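Side-chain contacts in branched-chain alpha-ketoacid decarboxylase (Lactococcus lactis, PDB 2VBF), which probably decarboxylates branched-chain and aromatic alpha-keto acids to aldehydes, using thiamine diphosphate and magnesium as cofactors: residues 105-110 / 422-427; 282-287 / 555-560; 450-455 / 501-506; 483-488 / 494-499. All coordinates share one frame; numbering follows the deposited sequence.

How the contacts relate
Contacts 1, 3 and 4 are buried, whereas contact 2 lies at the surface and is plain aliphatic packing. The three buried contacts all touch thiamine diphosphate and the second subunit, but differ in chemistry. Contact 1 sets an indole against a helix near the pyrimidine end of the cofactor; contact 3 pairs a magnesium ligand with a tyrosine through water; contact 4 joins a salt bridge to a helix whose first backbone N-H groups bind the diphosphate. Contacts 3 and 4 both use the loop between helix 483-488 and helix 506-509, and adjoin where I498 packs on G453 and D452. I427 of contact 1 meets S454 of contact 3; L558 of contact 2 packs on V484 of contact 4.

Contact 1 of 4, residues 105-110 / 422-427; sequences GLAGSY and PLWGSI. With TPP (thiamine diphosphate), chain F.
The alpha carbon of G108 sits over the face of the W424 indole, 3.5 Å from G108 CA to the centroid of the five-membered ring and 25° off its normal, a CH-pi contact made by backbone alone. A side chain here would collide with W424 CD1, so its absence lets helix 97-111 of the N-terminal thiamine diphosphate-binding region lie against the loop between strand 417-419 and helix 430-440 of the C-terminal one. A107 CB reaches W424 CZ2 at 3.6 Å on the six-membered ring. W424 takes its CG anti to the backbone N (chi1 -167°), which swings the ring onto the helix, and its NE1 is held by N104. V97 of the second subunit also packs on this indole. Replacing W424 by an alanine is likely to open a gap beside G108 and A107 and to leave N104 OD1 without its indole N-H. G425 O accepts a nearly straight 2.7 Å bond from N4' of thiamine diphosphate, while I427 CG1 packs against the pyrimidine and its CD1 against the thiazolium. The close seat of W424 on G108, with NE1 tied to N104, probably helps fix the course of a loop whose next residues grip the aminopyrimidine.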
# COMPACT_ATOMS: atom_id res chain seq x y z
N GLY A 105 -6.37 1.38 -3.06
CA GLY A 105 -7.73 1.33 -2.53
C GLY A 105 -8.64 2.31 -3.26
O GLY A 105 -9.75 1.96 -3.64
N LEU A 106 -8.16 3.53 -3.45
CA LEU A 106 -8.95 4.54 -4.15
C LEU A 106 -9.18 4.14 -5.61
O LEU A 106 -10.25 4.40 -6.16
CB LEU A 106 -8.31 5.93 -4.05
CG LEU A 106 -9.31 7.09 -4.07
CD1 LEU A 106 -10.04 7.19 -2.72
CD2 LEU A 106 -8.58 8.40 -4.42
N ALA A 107 -8.18 3.52 -6.24
CA ALA A 107 -8.33 3.01 -7.60
C ALA A 107 -9.44 1.96 -7.67
O ALA A 107 -10.25 1.96 -8.59
CB ALA A 107 -7.00 2.42 -8.09
N GLY A 108 -9.50 1.06 -6.68
CA GLY A 108 -10.60 0.08 -6.62
C GLY A 108 -11.97 0.70 -6.44
O GLY A 108 -12.97 0.24 -7.01
N SER A 109 -12.02 1.75 -5.63
CA SER A 109 -13.26 2.50 -5.44
C SER A 109 -13.65 3.19 -6.76
O SER A 109 -14.83 3.32 -7.06
CB SER A 109 -13.10 3.51 -4.31
OG SER A 109 -12.88 2.85 -3.08
N TYR A 110 -12.66 3.63 -7.54
CA TYR A 110 -12.96 4.21 -8.86
C TYR A 110 -13.46 3.14 -9.83
O TYR A 110 -14.49 3.31 -10.51
CB TYR A 110 -11.74 4.94 -9.44
CG TYR A 110 -12.11 5.78 -10.64
CD1 TYR A 110 -12.52 7.09 -10.48
CD2 TYR A 110 -12.11 5.24 -11.92
CE1 TYR A 110 -12.90 7.87 -11.58
CE2 TYR A 110 -12.47 6.01 -13.03
CZ TYR A 110 -12.87 7.32 -12.84
OH TYR A 110 -13.23 8.07 -13.94
N PRO A 422 -14.81 -8.19 -8.05
CA PRO A 422 -14.32 -8.96 -9.21
C PRO A 422 -13.64 -8.18 -10.33
O PRO A 422 -12.88 -8.78 -11.10
CB PRO A 422 -15.58 -9.63 -9.74
CG PRO A 422 -16.70 -8.72 -9.32
CD PRO A 422 -16.28 -8.15 -8.01
N LEU A 423 -13.93 -6.88 -10.45
CA LEU A 423 -13.26 -6.06 -11.47
C LEU A 423 -11.85 -5.66 -11.00
O LEU A 423 -10.85 -5.98 -11.64
CB LEU A 423 -14.08 -4.81 -11.82
CG LEU A 423 -13.34 -3.80 -12.71
CD1 LEU A 423 -12.84 -4.46 -14.02
CD2 LEU A 423 -14.23 -2.58 -13.01
N TRP A 424 -11.77 -4.94 -9.88
CA TRP A 424 -10.47 -4.48 -9.42
C TRP A 424 -9.66 -5.67 -8.88
O TRP A 424 -8.51 -5.86 -9.26
CB TRP A 424 -10.57 -3.33 -8.42
CG TRP A 424 -9.25 -2.65 -8.17
CD1 TRP A 424 -8.63 -2.49 -6.96
CD2 TRP A 424 -8.37 -2.06 -9.15
NE1 TRP A 424 -7.44 -1.82 -7.12
CE2 TRP A 424 -7.25 -1.54 -8.45
CE3 TRP A 424 -8.44 -1.89 -10.54
CZ2 TRP A 424 -6.20 -0.89 -9.11
CZ3 TRP A 424 -7.41 -1.24 -11.19
CH2 TRP A 424 -6.30 -0.77 -10.48
N GLY A 425 -10.30 -6.50 -8.07
CA GLY A 425 -9.72 -7.78 -7.65
C GLY A 425 -8.42 -7.72 -6.86
O GLY A 425 -7.49 -8.49 -7.13
N SER A 426 -8.37 -6.85 -5.87
CA SER A 426 -7.17 -6.62 -5.08
C SER A 426 -7.19 -7.48 -3.82
O SER A 426 -7.92 -7.19 -2.88
CB SER A 426 -7.04 -5.14 -4.70
OG SER A 426 -5.76 -4.89 -4.14
N ILE A 427 -6.39 -8.55 -3.81
CA ILE A 427 -6.44 -9.46 -2.67
C ILE A 427 -6.02 -8.74 -1.40
O ILE A 427 -5.08 -7.93 -1.41
CB ILE A 427 -5.67 -10.79 -2.86
CG1 ILE A 427 -4.17 -10.59 -3.12
CG2 ILE A 427 -6.31 -11.63 -3.98
CD1 ILE A 427 -3.32 -11.85 -2.82
N1' TPP F . -1.78 -8.88 -5.54
C2' TPP F . -2.92 -8.15 -5.35
CM2 TPP F . -2.84 -6.89 -4.54
N3' TPP F . -4.09 -8.57 -5.92
C4' TPP F . -4.14 -9.72 -6.67
N4' TPP F . -5.29 -10.08 -7.21
C5' TPP F . -2.99 -10.49 -6.85
C6' TPP F . -1.80 -10.07 -6.28
C7' TPP F . -3.01 -11.78 -7.65
N3 TPP F . -3.79 -12.83 -6.99
C2 TPP F . -5.11 -13.15 -7.24
S1 TPP F . -5.72 -14.37 -6.36
C5 TPP F . -4.29 -14.56 -5.64
C4 TPP F . -3.29 -13.68 -6.05
CM4 TPP F . -1.88 -13.65 -5.54
C6 TPP F . -4.15 -15.68 -4.62
C7 TPP F . -5.09 -15.57 -3.43
O7 TPP F . -4.80 -16.67 -2.60
PA TPP F . -5.68 -17.02 -1.32
O1A TPP F . -6.14 -15.76 -0.61
O2A TPP F . -4.85 -17.92 -0.42
O3A TPP F . -6.99 -17.71 -1.97
PB TPP F . -7.22 -19.28 -2.32
O1B TPP F . -7.48 -19.34 -3.80
O2B TPP F . -8.46 -19.67 -1.57
O3B TPP F . -6.03 -20.10 -1.90

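Contact 2 of 4, residues 282-287 / 555-560; sequences GKLSEI and PKLLKK
L284 and L557 carry the apolar part of this surface contact, their side chains crossing obliquely so that L284 CD1 meets L557 CD1 at 3.6 Å. L284 CB lies against the same methyl of L557. The other branch of L284 serves a different neighbour: L284 CD2 rests 3.6 Å from K560 CB and also touches K560 CD, one turn along the helix. L284 and K560 run past each other in opposite directions, and only the aliphatic part of the lysine takes part, since the chain stays extended as far as CE and then bends (chi4 -63°), its amino end leading away. M561 and L564 of the same helix extend the patch around L284. The contact thereby joins the loop between strand 276-279 and helix 287-295, in the central-domain region, to the first turns of the C-terminal helix 556-568. Hydrogen bonding, by contrast, stays on each side of the interface. The turn carrying L284 is closed by S285, whose N and OG both donate to G282 O; the hydroxyl bond is 2.7 Å long, with the donor tilted 17° from the carbonyl plane. E286 follows as the N-cap of helix 287-295, its OE1 accepting from L289 N and bonded to S288 OG. The charged pairing nearby is also separate: K556 NZ forms a salt bridge with D380.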
# COMPACT_ATOMS: atom_id res chain seq x y z
N GLY A 282 -21.95 -16.01 -17.97
CA GLY A 282 -21.68 -16.54 -19.30
C GLY A 282 -21.88 -18.04 -19.38
O GLY A 282 -22.83 -18.59 -18.80
N LYS A 283 -20.97 -18.73 -20.07
CA LYS A 283 -21.12 -20.17 -20.28
C LYS A 283 -21.00 -21.00 -19.00
O LYS A 283 -21.42 -22.15 -18.98
CB LYS A 283 -20.14 -20.69 -21.35
CG LYS A 283 -18.72 -20.96 -20.86
CD LYS A 283 -17.83 -21.42 -22.00
CE LYS A 283 -16.46 -21.85 -21.49
NZ LYS A 283 -15.60 -22.34 -22.62
N LEU A 284 -20.46 -20.40 -17.93
CA LEU A 284 -20.35 -21.06 -16.63
C LEU A 284 -21.62 -20.95 -15.78
O LEU A 284 -21.65 -21.43 -14.65
CB LEU A 284 -19.16 -20.50 -15.85
CG LEU A 284 -17.79 -20.58 -16.53
CD1 LEU A 284 -16.70 -20.06 -15.59
CD2 LEU A 284 -17.47 -21.99 -16.97
N SER A 285 -22.66 -20.31 -16.31
CA SER A 285 -23.95 -20.23 -15.63
C SER A 285 -24.59 -21.60 -15.49
O SER A 285 -24.36 -22.49 -16.31
CB SER A 285 -24.92 -19.35 -16.42
OG SER A 285 -24.40 -18.07 -16.69
N GLU A 286 -25.41 -21.76 -14.46
CA GLU A 286 -26.30 -22.92 -14.39
C GLU A 286 -27.11 -22.97 -15.69
O GLU A 286 -27.52 -21.92 -16.20
CB GLU A 286 -27.19 -22.82 -13.16
CG GLU A 286 -28.04 -24.04 -12.87
CD GLU A 286 -29.37 -24.03 -13.58
OE1 GLU A 286 -30.04 -22.96 -13.56
OE2 GLU A 286 -29.75 -25.08 -14.14
N ILE A 287 -27.32 -24.17 -16.23
CA ILE A 287 -27.88 -24.34 -17.57
C ILE A 287 -29.29 -23.72 -17.76
O ILE A 287 -29.52 -22.99 -18.73
CB ILE A 287 -27.84 -25.84 -18.03
CG1 ILE A 287 -28.20 -25.99 -19.50
CG2 ILE A 287 -28.70 -26.73 -17.14
CD1 ILE A 287 -27.18 -25.39 -20.42
N PRO A 555 -13.44 -24.89 -5.79
CA PRO A 555 -14.86 -25.04 -6.09
C PRO A 555 -15.07 -25.20 -7.59
O PRO A 555 -14.28 -24.70 -8.39
CB PRO A 555 -15.47 -23.72 -5.59
CG PRO A 555 -14.35 -22.77 -5.61
CD PRO A 555 -13.13 -23.56 -5.24
N LYS A 556 -16.13 -25.92 -7.97
CA LYS A 556 -16.39 -26.22 -9.38
C LYS A 556 -16.26 -25.01 -10.30
O LYS A 556 -15.67 -25.11 -11.37
CB LYS A 556 -17.77 -26.87 -9.55
CG LYS A 556 -17.80 -28.31 -9.06
CD LYS A 556 -19.14 -28.99 -9.28
CE LYS A 556 -19.07 -30.48 -8.92
NZ LYS A 556 -19.02 -30.73 -7.45
N LEU A 557 -16.79 -23.86 -9.88
CA LEU A 557 -16.75 -22.66 -10.73
C LEU A 557 -15.30 -22.26 -11.02
O LEU A 557 -14.98 -21.89 -12.16
CB LEU A 557 -17.51 -21.48 -10.10
CG LEU A 557 -17.60 -20.20 -10.95
CD1 LEU A 557 -18.19 -20.50 -12.32
CD2 LEU A 557 -18.42 -19.12 -10.24
N LEU A 558 -14.43 -22.35 -10.02
CA LEU A 558 -13.03 -21.94 -10.17
C LEU A 558 -12.23 -22.95 -10.98
O LEU A 558 -11.31 -22.58 -11.72
CB LEU A 558 -12.35 -21.70 -8.81
CG LEU A 558 -10.87 -21.33 -8.81
CD1 LEU A 558 -10.60 -20.16 -9.75
CD2 LEU A 558 -10.40 -21.01 -7.41
N LYS A 559 -12.57 -24.23 -10.86
CA LYS A 559 -11.93 -25.24 -11.69
C LYS A 559 -12.08 -24.89 -13.16
O LYS A 559 -11.16 -25.08 -13.95
CB LYS A 559 -12.50 -26.63 -11.40
CG LYS A 559 -12.10 -27.18 -10.04
CD LYS A 559 -12.51 -28.64 -9.87
CE LYS A 559 -11.63 -29.60 -10.67
NZ LYS A 559 -10.18 -29.49 -10.33
N LYS A 560 -13.24 -24.34 -13.52
CA LYS A 560 -13.52 -23.94 -14.91
C LYS A 560 -12.88 -22.60 -15.24
O LYS A 560 -12.24 -22.44 -16.27
CB LYS A 560 -15.02 -23.90 -15.16
CG LYS A 560 -15.72 -25.23 -14.93
CD LYS A 560 -17.22 -25.11 -15.09
CE LYS A 560 -17.93 -26.44 -14.85
NZ LYS A 560 -17.51 -27.49 -15.84

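Contact 3 of 4, residues 450-455 / 501-506; sequences IGDGSL and WNYSKL. With MG (magnesium ion), chain E; TPP (thiamine diphosphate), chain F.
The backbones of 450-455 and 501-506 stand well apart, 8.0 Å between D452 CA and Y503 CA, and side chains fill the interval. Y503 sends its phenol toward the start of helix 452-458, where its OH lies 3.5 Å from D452 CB. Nearer the root of the ring and on the same side as D452 CB, L455 CD2 comes obliquely to Y503 CD1 at 4.0 Å as the two side chains pass in opposite directions; the same methyl meets L506 CD1 at 3.9 Å, tip to tip. A water in the plane of the phenol ring bridges Y503 OH and D452 OD2, donating to the carboxylate at 2.8 Å, and the hydroxyl is also bonded to Q456. With CG between the backbone N and carbonyl carbon (chi1 51°), D452 turns its other oxygen, OD1, to magnesium at 2.0 Å, where N479, G481, a water and two diphosphate oxygens complete the site. A phenylalanine at Y503, lacking the hydroxyl that the bridging water and Q456 share, would probably break the water link to D452. G451-D452-G453 opens the GDG...NN motif of thiamine diphosphate enzymes, and S454 adds a 2.6 Å bond from OG to O1A of the cofactor. One carboxylate oxygen binds the metal while the other takes the water, consistent with Y503 acting, through water, as a second-shell residue of the magnesium site.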
# COMPACT_ATOMS: atom_id res chain seq x y z
N ILE A 450 -12.10 -15.25 3.58
CA ILE A 450 -10.83 -14.76 3.05
C ILE A 450 -9.78 -15.87 3.07
O ILE A 450 -9.72 -16.67 4.01
CB ILE A 450 -10.36 -13.50 3.83
CG1 ILE A 450 -9.12 -12.89 3.16
CG2 ILE A 450 -10.09 -13.81 5.31
CD1 ILE A 450 -8.78 -11.49 3.69
N GLY A 451 -8.97 -15.95 2.02
CA GLY A 451 -7.93 -16.93 1.93
C GLY A 451 -6.74 -16.59 2.82
O GLY A 451 -6.52 -15.44 3.19
N ASP A 452 -5.97 -17.62 3.17
CA ASP A 452 -4.72 -17.42 3.88
C ASP A 452 -3.77 -16.43 3.19
O ASP A 452 -3.24 -15.52 3.84
CB ASP A 452 -4.00 -18.77 4.13
CG ASP A 452 -3.85 -19.66 2.89
OD1 ASP A 452 -4.46 -19.45 1.81
OD2 ASP A 452 -3.10 -20.65 3.01
N GLY A 453 -3.60 -16.56 1.89
CA GLY A 453 -2.68 -15.72 1.14
C GLY A 453 -3.11 -14.27 1.14
O GLY A 453 -2.27 -13.38 1.21
N SER A 454 -4.43 -14.05 1.05
CA SER A 454 -5.01 -12.70 1.01
C SER A 454 -5.02 -12.04 2.37
O SER A 454 -4.74 -10.84 2.49
CB SER A 454 -6.43 -12.77 0.46
OG SER A 454 -6.44 -13.18 -0.90
N LEU A 455 -5.33 -12.81 3.42
CA LEU A 455 -5.27 -12.28 4.80
C LEU A 455 -3.89 -11.69 5.12
O LEU A 455 -3.80 -10.69 5.80
CB LEU A 455 -5.62 -13.35 5.83
CG LEU A 455 -5.52 -12.88 7.30
CD1 LEU A 455 -6.58 -11.81 7.64
CD2 LEU A 455 -5.62 -14.07 8.26
N TRP A 501 1.24 -19.21 8.74
CA TRP A 501 1.01 -18.69 10.07
C TRP A 501 0.06 -19.60 10.85
O TRP A 501 -0.65 -20.42 10.26
CB TRP A 501 0.39 -17.30 10.01
CG TRP A 501 1.14 -16.29 9.21
CD1 TRP A 501 2.39 -16.40 8.70
CD2 TRP A 501 0.67 -14.99 8.86
NE1 TRP A 501 2.74 -15.24 8.04
CE2 TRP A 501 1.69 -14.36 8.12
CE3 TRP A 501 -0.53 -14.30 9.10
CZ2 TRP A 501 1.55 -13.06 7.61
CZ3 TRP A 501 -0.66 -13.01 8.59
CH2 TRP A 501 0.38 -12.41 7.86
N ASN A 502 0.05 -19.43 12.17
CA ASN A 502 -0.96 -20.04 13.03
C ASN A 502 -2.16 -19.12 13.10
O ASN A 502 -2.32 -18.36 14.06
CB ASN A 502 -0.36 -20.32 14.42
CG ASN A 502 0.81 -21.28 14.36
OD1 ASN A 502 0.70 -22.37 13.81
ND2 ASN A 502 1.95 -20.86 14.90
N TYR A 503 -3.00 -19.20 12.07
CA TYR A 503 -4.07 -18.21 11.83
C TYR A 503 -5.02 -18.09 13.02
O TYR A 503 -5.42 -17.00 13.37
CB TYR A 503 -4.83 -18.52 10.53
CG TYR A 503 -3.89 -18.51 9.34
CD1 TYR A 503 -3.36 -17.31 8.87
CD2 TYR A 503 -3.49 -19.69 8.74
CE1 TYR A 503 -2.45 -17.30 7.81
CE2 TYR A 503 -2.60 -19.69 7.68
CZ TYR A 503 -2.07 -18.48 7.22
OH TYR A 503 -1.17 -18.49 6.18
N SER A 504 -5.36 -19.22 13.65
CA SER A 504 -6.32 -19.20 14.76
C SER A 504 -5.81 -18.44 15.99
O SER A 504 -6.61 -17.99 16.83
CB SER A 504 -6.73 -20.64 15.14
OG SER A 504 -5.69 -21.29 15.83
N LYS A 505 -4.50 -18.27 16.09
CA LYS A 505 -3.87 -17.61 17.23
C LYS A 505 -3.65 -16.10 17.02
O LYS A 505 -3.19 -15.41 17.93
CB LYS A 505 -2.53 -18.29 17.55
CG LYS A 505 -2.62 -19.79 17.82
CD LYS A 505 -3.64 -20.15 18.89
CE LYS A 505 -3.70 -21.66 19.08
NZ LYS A 505 -4.66 -22.05 20.15
N LEU A 506 -4.01 -15.58 15.85
CA LEU A 506 -3.85 -14.15 15.59
C LEU A 506 -4.58 -13.22 16.58
O LEU A 506 -3.98 -12.30 17.12
CB LEU A 506 -4.20 -13.83 14.12
CG LEU A 506 -3.15 -14.31 13.11
CD1 LEU A 506 -3.72 -14.32 11.69
CD2 LEU A 506 -1.85 -13.46 13.18
MG MG E . -5.08 -19.95 0.01
N1' TPP F . -1.78 -8.88 -5.54
C2' TPP F . -2.92 -8.15 -5.35
CM2 TPP F . -2.84 -6.89 -4.54
N3' TPP F . -4.09 -8.57 -5.92
C4' TPP F . -4.14 -9.72 -6.67
N4' TPP F . -5.29 -10.08 -7.21
C5' TPP F . -2.99 -10.49 -6.85
C6' TPP F . -1.80 -10.07 -6.28
C7' TPP F . -3.01 -11.78 -7.65
N3 TPP F . -3.79 -12.83 -6.99
C2 TPP F . -5.11 -13.15 -7.24
S1 TPP F . -5.72 -14.37 -6.36
C5 TPP F . -4.29 -14.56 -5.64
C4 TPP F . -3.29 -13.68 -6.05
CM4 TPP F . -1.88 -13.65 -5.54
C6 TPP F . -4.15 -15.68 -4.62
C7 TPP F . -5.09 -15.57 -3.43
O7 TPP F . -4.80 -16.67 -2.60
PA TPP F . -5.68 -17.02 -1.32
O1A TPP F . -6.14 -15.76 -0.61
O2A TPP F . -4.85 -17.92 -0.42
O3A TPP F . -6.99 -17.71 -1.97
PB TPP F . -7.22 -19.28 -2.32
O1B TPP F . -7.48 -19.34 -3.80
O2B TPP F . -8.46 -19.67 -1.57
O3B TPP F . -6.03 -20.10 -1.90
O HOH W 1 -1.12 -20.65 4.98
O HOH W 2 -7.03 -19.68 0.78

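Contact 4 of 4, residues 483-488 / 494-499; sequences TVEREI and SYNDIP. With TPP (thiamine diphosphate), chain F.
R486 NH2 is gripped by two oxygens, D497 OD1 across the contact and the backbone carbonyl of D480. The salt bridge to D497 OD1 is 2.9 Å long from NH2 and almost straight at 170°; the acceptor lies in the guanidinium plane, whereas the donor comes in from above the carboxylate plane, the two planes being 55° apart. A water in the guanidinium plane adds a second link, accepting from R486 NH1 at 2.9 Å and donating weakly to D497 OD2, and P491 O takes another bond from NH1. Over the face of the group comes N496, whose backbone O is 3.3 Å from R486 NH2 at an angle too poor for bonding; its CB packs on R486 CG. An arginine chain extended from CG to NE carries the guanidinium past N496 to the aspartate. The amide of N496 is held through ND2 by H489 and G490 carbonyls, while its OD1, buried and without a polar partner in the model, abuts E485 CB at 3.1 Å. Helix 483-488 begins at the cofactor: T483 N donates to O3B and V484 N to O1B of the diphosphate, each at 2.8 Å. The N-terminal end of this helix probably helps offset the diphosphate charge, and the paired charges of R486 and D497 tie the helix to the loop that folds back beside it.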
# COMPACT_ATOMS: atom_id res chain seq x y z
N THR A 483 -4.30 -21.01 -3.95
CA THR A 483 -4.96 -22.07 -4.72
C THR A 483 -5.51 -21.56 -6.05
O THR A 483 -5.36 -22.23 -7.06
CB THR A 483 -6.03 -22.79 -3.88
OG1 THR A 483 -5.38 -23.66 -2.94
CG2 THR A 483 -6.97 -23.63 -4.76
N VAL A 484 -6.14 -20.39 -6.06
CA VAL A 484 -6.60 -19.83 -7.34
C VAL A 484 -5.43 -19.68 -8.33
O VAL A 484 -5.59 -19.99 -9.51
CB VAL A 484 -7.35 -18.49 -7.17
CG1 VAL A 484 -6.56 -17.53 -6.33
CG2 VAL A 484 -7.70 -17.89 -8.54
N GLU A 485 -4.26 -19.26 -7.85
CA GLU A 485 -3.09 -19.13 -8.72
C GLU A 485 -2.62 -20.50 -9.23
O GLU A 485 -2.29 -20.65 -10.42
CB GLU A 485 -1.95 -18.41 -8.01
CG GLU A 485 -2.29 -16.98 -7.52
CD GLU A 485 -2.58 -16.00 -8.64
OE1 GLU A 485 -1.69 -15.15 -8.92
OE2 GLU A 485 -3.69 -16.05 -9.23
N ARG A 486 -2.61 -21.49 -8.34
CA ARG A 486 -2.24 -22.87 -8.72
C ARG A 486 -3.15 -23.40 -9.83
O ARG A 486 -2.70 -24.13 -10.71
CB ARG A 486 -2.34 -23.80 -7.52
CG ARG A 486 -1.38 -23.50 -6.38
CD ARG A 486 -1.56 -24.54 -5.28
NE ARG A 486 -0.96 -24.18 -4.01
CZ ARG A 486 0.33 -24.33 -3.71
NH1 ARG A 486 1.17 -24.84 -4.61
NH2 ARG A 486 0.78 -23.99 -2.51
N GLU A 487 -4.42 -23.03 -9.78
CA GLU A 487 -5.41 -23.41 -10.80
C GLU A 487 -5.19 -22.76 -12.16
O GLU A 487 -5.53 -23.34 -13.19
CB GLU A 487 -6.83 -23.08 -10.31
CG GLU A 487 -7.28 -23.90 -9.12
CD GLU A 487 -7.53 -25.36 -9.46
OE1 GLU A 487 -8.07 -25.64 -10.55
OE2 GLU A 487 -7.20 -26.23 -8.63
N ILE A 488 -4.64 -21.54 -12.16
CA ILE A 488 -4.37 -20.82 -13.41
C ILE A 488 -3.05 -21.30 -14.01
O ILE A 488 -2.99 -21.66 -15.20
CB ILE A 488 -4.32 -19.27 -13.18
CG1 ILE A 488 -5.67 -18.77 -12.65
CG2 ILE A 488 -3.95 -18.53 -14.46
CD1 ILE A 488 -5.68 -17.30 -12.20
N SER A 494 7.00 -22.92 -6.52
CA SER A 494 7.25 -22.42 -5.17
C SER A 494 6.66 -21.03 -4.91
O SER A 494 6.41 -20.66 -3.76
CB SER A 494 8.75 -22.41 -4.87
OG SER A 494 9.44 -21.53 -5.74
N TYR A 495 6.44 -20.25 -5.96
CA TYR A 495 5.89 -18.92 -5.79
C TYR A 495 4.42 -18.94 -5.36
O TYR A 495 3.89 -17.90 -4.97
CB TYR A 495 6.09 -18.05 -7.04
CG TYR A 495 5.58 -18.62 -8.34
CD1 TYR A 495 4.21 -18.73 -8.61
CD2 TYR A 495 6.47 -19.03 -9.32
CE1 TYR A 495 3.75 -19.25 -9.81
CE2 TYR A 495 6.03 -19.53 -10.52
CZ TYR A 495 4.66 -19.65 -10.77
OH TYR A 495 4.22 -20.16 -11.98
N ASN A 496 3.76 -20.09 -5.45
CA ASN A 496 2.36 -20.22 -5.01
C ASN A 496 2.27 -20.66 -3.55
O ASN A 496 1.18 -20.70 -2.96
CB ASN A 496 1.58 -21.14 -5.95
CG ASN A 496 1.16 -20.42 -7.23
OD1 ASN A 496 0.96 -19.20 -7.22
ND2 ASN A 496 1.04 -21.16 -8.33
N ASP A 497 3.43 -20.95 -2.97
CA ASP A 497 3.55 -21.21 -1.54
C ASP A 497 3.71 -19.91 -0.76
O ASP A 497 4.32 -18.95 -1.25
CB ASP A 497 4.76 -22.11 -1.25
CG ASP A 497 4.61 -23.51 -1.80
OD1 ASP A 497 3.52 -24.10 -1.62
OD2 ASP A 497 5.59 -24.03 -2.36
N ILE A 498 3.17 -19.89 0.46
CA ILE A 498 3.36 -18.79 1.41
C ILE A 498 3.79 -19.33 2.77
O ILE A 498 3.55 -20.51 3.07
CB ILE A 498 2.07 -17.96 1.58
CG1 ILE A 498 0.97 -18.78 2.30
CG2 ILE A 498 1.59 -17.45 0.22
CD1 ILE A 498 -0.42 -18.12 2.32
N PRO A 499 4.43 -18.50 3.59
CA PRO A 499 4.74 -18.94 4.96
C PRO A 499 3.46 -19.25 5.73
O PRO A 499 2.52 -18.45 5.69
CB PRO A 499 5.50 -17.74 5.55
CG PRO A 499 5.95 -16.93 4.37
CD PRO A 499 4.88 -17.11 3.36
N1' TPP F . -1.78 -8.88 -5.54
C2' TPP F . -2.92 -8.15 -5.35
CM2 TPP F . -2.84 -6.89 -4.54
N3' TPP F . -4.09 -8.57 -5.92
C4' TPP F . -4.14 -9.72 -6.67
N4' TPP F . -5.29 -10.08 -7.21
C5' TPP F . -2.99 -10.49 -6.85
C6' TPP F . -1.80 -10.07 -6.28
C7' TPP F . -3.01 -11.78 -7.65
N3 TPP F . -3.79 -12.83 -6.99
C2 TPP F . -5.11 -13.15 -7.24
S1 TPP F . -5.72 -14.37 -6.36
C5 TPP F . -4.29 -14.56 -5.64
C4 TPP F . -3.29 -13.68 -6.05
CM4 TPP F . -1.88 -13.65 -5.54
C6 TPP F . -4.15 -15.68 -4.62
C7 TPP F . -5.09 -15.57 -3.43
O7 TPP F . -4.80 -16.67 -2.60
PA TPP F . -5.68 -17.02 -1.32
O1A TPP F . -6.14 -15.76 -0.61
O2A TPP F . -4.85 -17.92 -0.42
O3A TPP F . -6.99 -17.71 -1.97
PB TPP F . -7.22 -19.28 -2.32
O1B TPP F . -7.48 -19.34 -3.80
O2B TPP F . -8.46 -19.67 -1.57
O3B TPP F . -6.03 -20.10 -1.90
O HOH W 3 4.02 -25.11 -4.58